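Local coordinates for protein rhamnonate dehydratase (Gibberella zeae PH-1, PDB 3FXG) that probably dehydrates L-rhamnonate to 2-keto-3-deoxy-L-rhamnonate, as a magnesium-dependent member of the enolase superfamily, at residues A[23-37]-A[347-361]. Sequence-based numbering, arbitrary orientation.
Sequences GSGGDYHNVKGGHWL and LANSPDGKSVLPVFG
Three backbone carbonyls of 347-361 receive the N-H groups of His-35 and Trp-36. The indole NE1 of Trp-36 donates to Ala-348 O at 2.8 Å, with the oxygen in the ring plane (9° out of it). With CG of Trp-36 set between its backbone N and carbonyl carbon (chi1 71°), the indole edge meets Ala-348 O and Ser-350 O near its plane. Trp-36 N makes a hydrogen bond to Pro-351 O at 3.2 Å. His-35 uses both ring nitrogens: NE2 makes a short but weak, bent bond to Asn-349 O (2.7 Å, 135° at the hydrogen), while ND1 caps helix 36-39 by accepting from Leu-37 N. Pro-351 CA sits 4.0 Å from the centroid of the His-35 ring, a CH-pi contact over the face. Apolar contact centres on Leu-347, whose CD2 meets Leu-37 CD1 tip to tip at a tight 3.5 Å and also touches Trp-36 CZ2. At the other end, Gly-25 N donates to Phe-360 O (3.1 Å), and a water lies within hydrogen-bonding distance of Gly-25 O and Val-359 O, though nearby acceptors outnumber its protons. Leu-347 ends barrel strand 344-347, its side chain about 8 Å from the magnesium ion, and Tyr-28 OH is hydrogen-bonded to Asp-298 OD2. These contacts join loop 23-35 to the loop after that strand, near the metal site, consistent with enolase-superfamily capping of the active site.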
loop_
_atom_site.group_PDB
_atom_site.type_symbol
_atom_site.label_atom_id
_atom_site.label_comp_id
_atom_site.label_asym_id
_atom_site.label_seq_id
_atom_site.Cartn_x
_atom_site.Cartn_y
_atom_site.Cartn_z
ATOM N N GLY A 23 5.891 -29.396 40.433
ATOM C CA GLY A 23 5.284 -28.321 41.199
ATOM C C GLY A 23 6.212 -27.301 41.840
ATOM O O GLY A 23 5.801 -26.585 42.751
ATOM N N SER A 24 7.456 -27.224 41.382
ATOM C CA SER A 24 8.398 -26.255 41.937
ATOM C C SER A 24 9.359 -25.772 40.860
ATOM O O SER A 24 9.964 -26.574 40.149
ATOM C CB SER A 24 9.179 -26.871 43.103
ATOM O OG SER A 24 9.923 -27.997 42.679
ATOM N N GLY A 25 9.498 -24.458 40.742
ATOM C CA GLY A 25 10.382 -23.905 39.734
ATOM C C GLY A 25 9.600 -23.165 38.666
ATOM O O GLY A 25 8.368 -23.109 38.712
ATOM N N GLY A 26 10.319 -22.615 37.693
ATOM C CA GLY A 26 9.694 -21.852 36.628
ATOM C C GLY A 26 8.781 -22.557 35.636
ATOM O O GLY A 26 8.022 -21.888 34.932
ATOM N N ASP A 27 8.837 -23.884 35.555
ATOM C CA ASP A 27 7.980 -24.597 34.604
ATOM C C ASP A 27 6.551 -24.730 35.129
ATOM O O ASP A 27 6.226 -25.673 35.853
ATOM C CB ASP A 27 8.547 -25.986 34.299
ATOM C CG ASP A 27 7.866 -26.644 33.106
ATOM O OD1 ASP A 27 6.784 -26.164 32.694
ATOM O OD2 ASP A 27 8.409 -27.646 32.586
ATOM N N TYR A 28 5.704 -23.781 34.738
ATOM C CA TYR A 28 4.300 -23.737 35.149
ATOM C C TYR A 28 3.519 -25.031 34.929
ATOM O O TYR A 28 2.637 -25.368 35.719
ATOM C CB TYR A 28 3.549 -22.649 34.376
ATOM C CG TYR A 28 4.237 -21.312 34.270
ATOM C CD1 TYR A 28 4.283 -20.432 35.352
ATOM C CD2 TYR A 28 4.798 -20.901 33.059
ATOM C CE1 TYR A 28 4.866 -19.168 35.226
ATOM C CE2 TYR A 28 5.380 -19.651 32.924
ATOM C CZ TYR A 28 5.408 -18.787 34.005
ATOM O OH TYR A 28 5.957 -17.535 33.846
ATOM N N HIS A 29 3.830 -25.741 33.850
ATOM C CA HIS A 29 3.089 -26.951 33.513
ATOM C C HIS A 29 3.652 -28.281 33.989
ATOM O O HIS A 29 3.076 -29.331 33.711
ATOM C CB HIS A 29 2.861 -26.991 32.002
ATOM C CG HIS A 29 2.443 -25.671 31.434
ATOM N ND1 HIS A 29 3.342 -24.779 30.892
ATOM C CD2 HIS A 29 1.236 -25.060 31.398
ATOM C CE1 HIS A 29 2.706 -23.673 30.547
ATOM N NE2 HIS A 29 1.427 -23.817 30.844
ATOM N N ASN A 30 4.771 -28.244 34.702
ATOM C CA ASN A 30 5.354 -29.467 35.228
ATOM C C ASN A 30 4.777 -29.649 36.626
ATOM O O ASN A 30 5.473 -29.477 37.629
ATOM C CB ASN A 30 6.878 -29.358 35.293
ATOM C CG ASN A 30 7.526 -30.631 35.793
ATOM O OD1 ASN A 30 7.208 -31.723 35.323
ATOM N ND2 ASN A 30 8.446 -30.500 36.746
ATOM N N VAL A 31 3.492 -29.992 36.680
ATOM C CA VAL A 31 2.802 -30.172 37.950
ATOM C C VAL A 31 2.200 -31.562 38.135
ATOM O O VAL A 31 2.183 -32.377 37.213
ATOM C CB VAL A 31 1.675 -29.127 38.109
ATOM C CG1 VAL A 31 2.264 -27.723 38.083
ATOM C CG2 VAL A 31 0.653 -29.291 36.994
ATOM N N LYS A 32 1.705 -31.809 39.345
ATOM C CA LYS A 32 1.093 -33.082 39.712
ATOM C C LYS A 32 -0.197 -33.337 38.934
ATOM O O LYS A 32 -0.917 -32.401 38.580
ATOM C CB LYS A 32 0.803 -33.085 41.219
ATOM C CG LYS A 32 0.051 -34.302 41.730
ATOM C CD LYS A 32 -0.290 -34.138 43.211
ATOM C CE LYS A 32 -1.127 -35.299 43.731
ATOM N NZ LYS A 32 -1.518 -35.111 45.161
ATOM N N GLY A 33 -0.482 -34.609 38.666
ATOM C CA GLY A 33 -1.688 -34.955 37.937
ATOM C C GLY A 33 -2.928 -34.431 38.636
ATOM O O GLY A 33 -2.956 -34.329 39.861
ATOM N N GLY A 34 -3.955 -34.093 37.861
ATOM C CA GLY A 34 -5.183 -33.579 38.442
ATOM C C GLY A 34 -5.282 -32.069 38.340
ATOM O O GLY A 34 -6.376 -31.504 38.352
ATOM N N HIS A 35 -4.130 -31.412 38.239
ATOM C CA HIS A 35 -4.080 -29.959 38.131
ATOM C C HIS A 35 -4.781 -29.552 36.839
ATOM O O HIS A 35 -4.532 -30.135 35.777
ATOM C CB HIS A 35 -2.622 -29.500 38.109
ATOM C CG HIS A 35 -2.424 -28.078 38.532
ATOM N ND1 HIS A 35 -3.018 -27.015 37.885
ATOM C CD2 HIS A 35 -1.673 -27.541 39.525
ATOM C CE1 HIS A 35 -2.640 -25.886 38.458
ATOM N NE2 HIS A 35 -1.823 -26.178 39.455
ATOM N N TRP A 36 -5.661 -28.559 36.927
ATOM C CA TRP A 36 -6.400 -28.100 35.757
ATOM C C TRP A 36 -5.470 -27.683 34.620
ATOM O O TRP A 36 -5.849 -27.728 33.450
ATOM C CB TRP A 36 -7.311 -26.918 36.119
ATOM C CG TRP A 36 -6.579 -25.642 36.414
ATOM C CD1 TRP A 36 -6.093 -25.234 37.624
ATOM C CD2 TRP A 36 -6.226 -24.619 35.473
ATOM N NE1 TRP A 36 -5.458 -24.020 37.494
ATOM C CE2 TRP A 36 -5.524 -23.622 36.185
ATOM C CE3 TRP A 36 -6.433 -24.451 34.096
ATOM C CZ2 TRP A 36 -5.024 -22.468 35.566
ATOM C CZ3 TRP A 36 -5.935 -23.302 33.479
ATOM C CH2 TRP A 36 -5.238 -22.326 34.218
ATOM N N LEU A 37 -4.253 -27.280 34.969
ATOM C CA LEU A 37 -3.285 -26.846 33.971
ATOM C C LEU A 37 -2.920 -27.935 32.973
ATOM O O LEU A 37 -2.485 -27.638 31.857
ATOM C CB LEU A 37 -2.012 -26.333 34.651
ATOM C CG LEU A 37 -2.035 -24.884 35.146
ATOM C CD1 LEU A 37 -0.759 -24.585 35.919
ATOM C CD2 LEU A 37 -2.169 -23.944 33.954
ATOM N N LEU A 347 -1.539 -16.812 37.268
ATOM C CA LEU A 347 -2.026 -18.104 36.816
ATOM C C LEU A 347 -2.393 -18.931 38.039
ATOM O O LEU A 347 -1.513 -19.371 38.777
ATOM C CB LEU A 347 -0.935 -18.800 35.995
ATOM C CG LEU A 347 -1.264 -20.076 35.214
ATOM C CD1 LEU A 347 -0.075 -20.442 34.330
ATOM C CD2 LEU A 347 -1.589 -21.210 36.171
ATOM N N ALA A 348 -3.691 -19.126 38.260
ATOM C CA ALA A 348 -4.164 -19.904 39.402
ATOM C C ALA A 348 -3.442 -21.245 39.420
ATOM O O ALA A 348 -3.664 -22.094 38.560
ATOM C CB ALA A 348 -5.668 -20.121 39.310
ATOM N N ASN A 349 -2.576 -21.431 40.406
ATOM C CA ASN A 349 -1.811 -22.662 40.500
ATOM C C ASN A 349 -2.421 -23.706 41.431
ATOM O O ASN A 349 -1.805 -24.732 41.712
ATOM C CB ASN A 349 -0.381 -22.337 40.916
ATOM C CG ASN A 349 -0.317 -21.620 42.233
ATOM O OD1 ASN A 349 -1.037 -20.644 42.458
ATOM N ND2 ASN A 349 0.551 -22.092 43.116
ATOM N N SER A 350 -3.628 -23.442 41.920
ATOM C CA SER A 350 -4.303 -24.409 42.771
ATOM C C SER A 350 -4.916 -25.412 41.798
ATOM O O SER A 350 -5.431 -25.029 40.750
ATOM C CB SER A 350 -5.394 -23.732 43.607
ATOM O OG SER A 350 -6.296 -23.007 42.792
ATOM N N PRO A 351 -4.861 -26.709 42.124
ATOM C CA PRO A 351 -5.422 -27.735 41.238
ATOM C C PRO A 351 -6.843 -27.483 40.728
ATOM O O PRO A 351 -7.180 -27.877 39.610
ATOM C CB PRO A 351 -5.305 -29.014 42.068
ATOM C CG PRO A 351 -5.325 -28.514 43.483
ATOM C CD PRO A 351 -4.447 -27.297 43.408
ATOM N N ASP A 352 -7.674 -26.828 41.537
ATOM C CA ASP A 352 -9.050 -26.541 41.133
ATOM C C ASP A 352 -9.251 -25.091 40.696
ATOM O O ASP A 352 -10.355 -24.701 40.310
ATOM C CB ASP A 352 -10.022 -26.862 42.271
ATOM C CG ASP A 352 -9.712 -26.095 43.545
ATOM O OD1 ASP A 352 -8.920 -25.131 43.496
ATOM O OD2 ASP A 352 -10.274 -26.456 44.601
ATOM N N GLY A 353 -8.184 -24.300 40.767
ATOM C CA GLY A 353 -8.255 -22.903 40.374
ATOM C C GLY A 353 -9.121 -22.033 41.269
ATOM O O GLY A 353 -9.568 -20.965 40.851
ATOM N N LYS A 354 -9.348 -22.467 42.504
ATOM C CA LYS A 354 -10.183 -21.697 43.423
ATOM C C LYS A 354 -9.400 -20.940 44.492
ATOM O O LYS A 354 -9.988 -20.252 45.323
ATOM C CB LYS A 354 -11.211 -22.620 44.084
ATOM C CG LYS A 354 -12.126 -23.314 43.081
ATOM C CD LYS A 354 -13.213 -24.130 43.761
ATOM C CE LYS A 354 -14.128 -24.773 42.727
ATOM N NZ LYS A 354 -15.235 -25.553 43.352
ATOM N N SER A 355 -8.077 -21.062 44.471
ATOM C CA SER A 355 -7.242 -20.371 45.445
ATOM C C SER A 355 -5.900 -20.017 44.825
ATOM O O SER A 355 -5.532 -20.557 43.786
ATOM C CB SER A 355 -7.028 -21.244 46.685
ATOM O OG SER A 355 -6.381 -22.456 46.347
ATOM N N VAL A 356 -5.175 -19.106 45.463
ATOM C CA VAL A 356 -3.877 -18.684 44.953
ATOM C C VAL A 356 -2.739 -19.284 45.767
ATOM O O VAL A 356 -2.721 -19.193 46.995
ATOM C CB VAL A 356 -3.742 -17.138 44.964
ATOM C CG1 VAL A 356 -4.867 -16.512 44.154
ATOM C CG2 VAL A 356 -3.776 -16.618 46.386
ATOM N N LEU A 357 -1.795 -19.905 45.069
ATOM C CA LEU A 357 -0.636 -20.522 45.699
ATOM C C LEU A 357 0.620 -20.012 44.995
ATOM O O LEU A 357 0.539 -19.469 43.892
ATOM C CB LEU A 357 -0.730 -22.046 45.585
ATOM C CG LEU A 357 -1.953 -22.698 46.240
ATOM C CD1 LEU A 357 -1.951 -24.195 45.957
ATOM C CD2 LEU A 357 -1.935 -22.436 47.739
ATOM N N PRO A 358 1.797 -20.173 45.621
ATOM C CA PRO A 358 3.057 -19.711 45.021
ATOM C C PRO A 358 3.226 -20.189 43.581
ATOM O O PRO A 358 2.959 -21.348 43.272
ATOM C CB PRO A 358 4.114 -20.300 45.951
ATOM C CG PRO A 358 3.422 -20.292 47.281
ATOM C CD PRO A 358 2.040 -20.802 46.933
ATOM N N VAL A 359 3.674 -19.294 42.704
ATOM C CA VAL A 359 3.870 -19.646 41.301
ATOM C C VAL A 359 4.996 -20.661 41.141
ATOM O O VAL A 359 4.922 -21.556 40.300
ATOM C CB VAL A 359 4.206 -18.404 40.437
ATOM C CG1 VAL A 359 3.129 -17.339 40.601
ATOM C CG2 VAL A 359 5.564 -17.853 40.821
ATOM N N PHE A 360 6.039 -20.522 41.955
ATOM C CA PHE A 360 7.180 -21.425 41.881
ATOM C C PHE A 360 7.138 -22.518 42.945
ATOM O O PHE A 360 8.152 -23.154 43.237
ATOM C CB PHE A 360 8.485 -20.627 41.988
ATOM C CG PHE A 360 8.623 -19.550 40.945
ATOM C CD1 PHE A 360 8.492 -19.850 39.591
ATOM C CD2 PHE A 360 8.886 -18.235 41.313
ATOM C CE1 PHE A 360 8.621 -18.856 38.619
ATOM C CE2 PHE A 360 9.015 -17.231 40.349
ATOM C CZ PHE A 360 8.883 -17.543 38.999
ATOM N N GLY A 361 5.959 -22.738 43.521
ATOM C CA GLY A 361 5.812 -23.774 44.529
ATOM C C GLY A 361 6.626 -23.576 45.794
ATOM O O GLY A 361 6.747 -22.457 46.293
HETATM O O HOH W 1 6.297 -24.240 40.310
#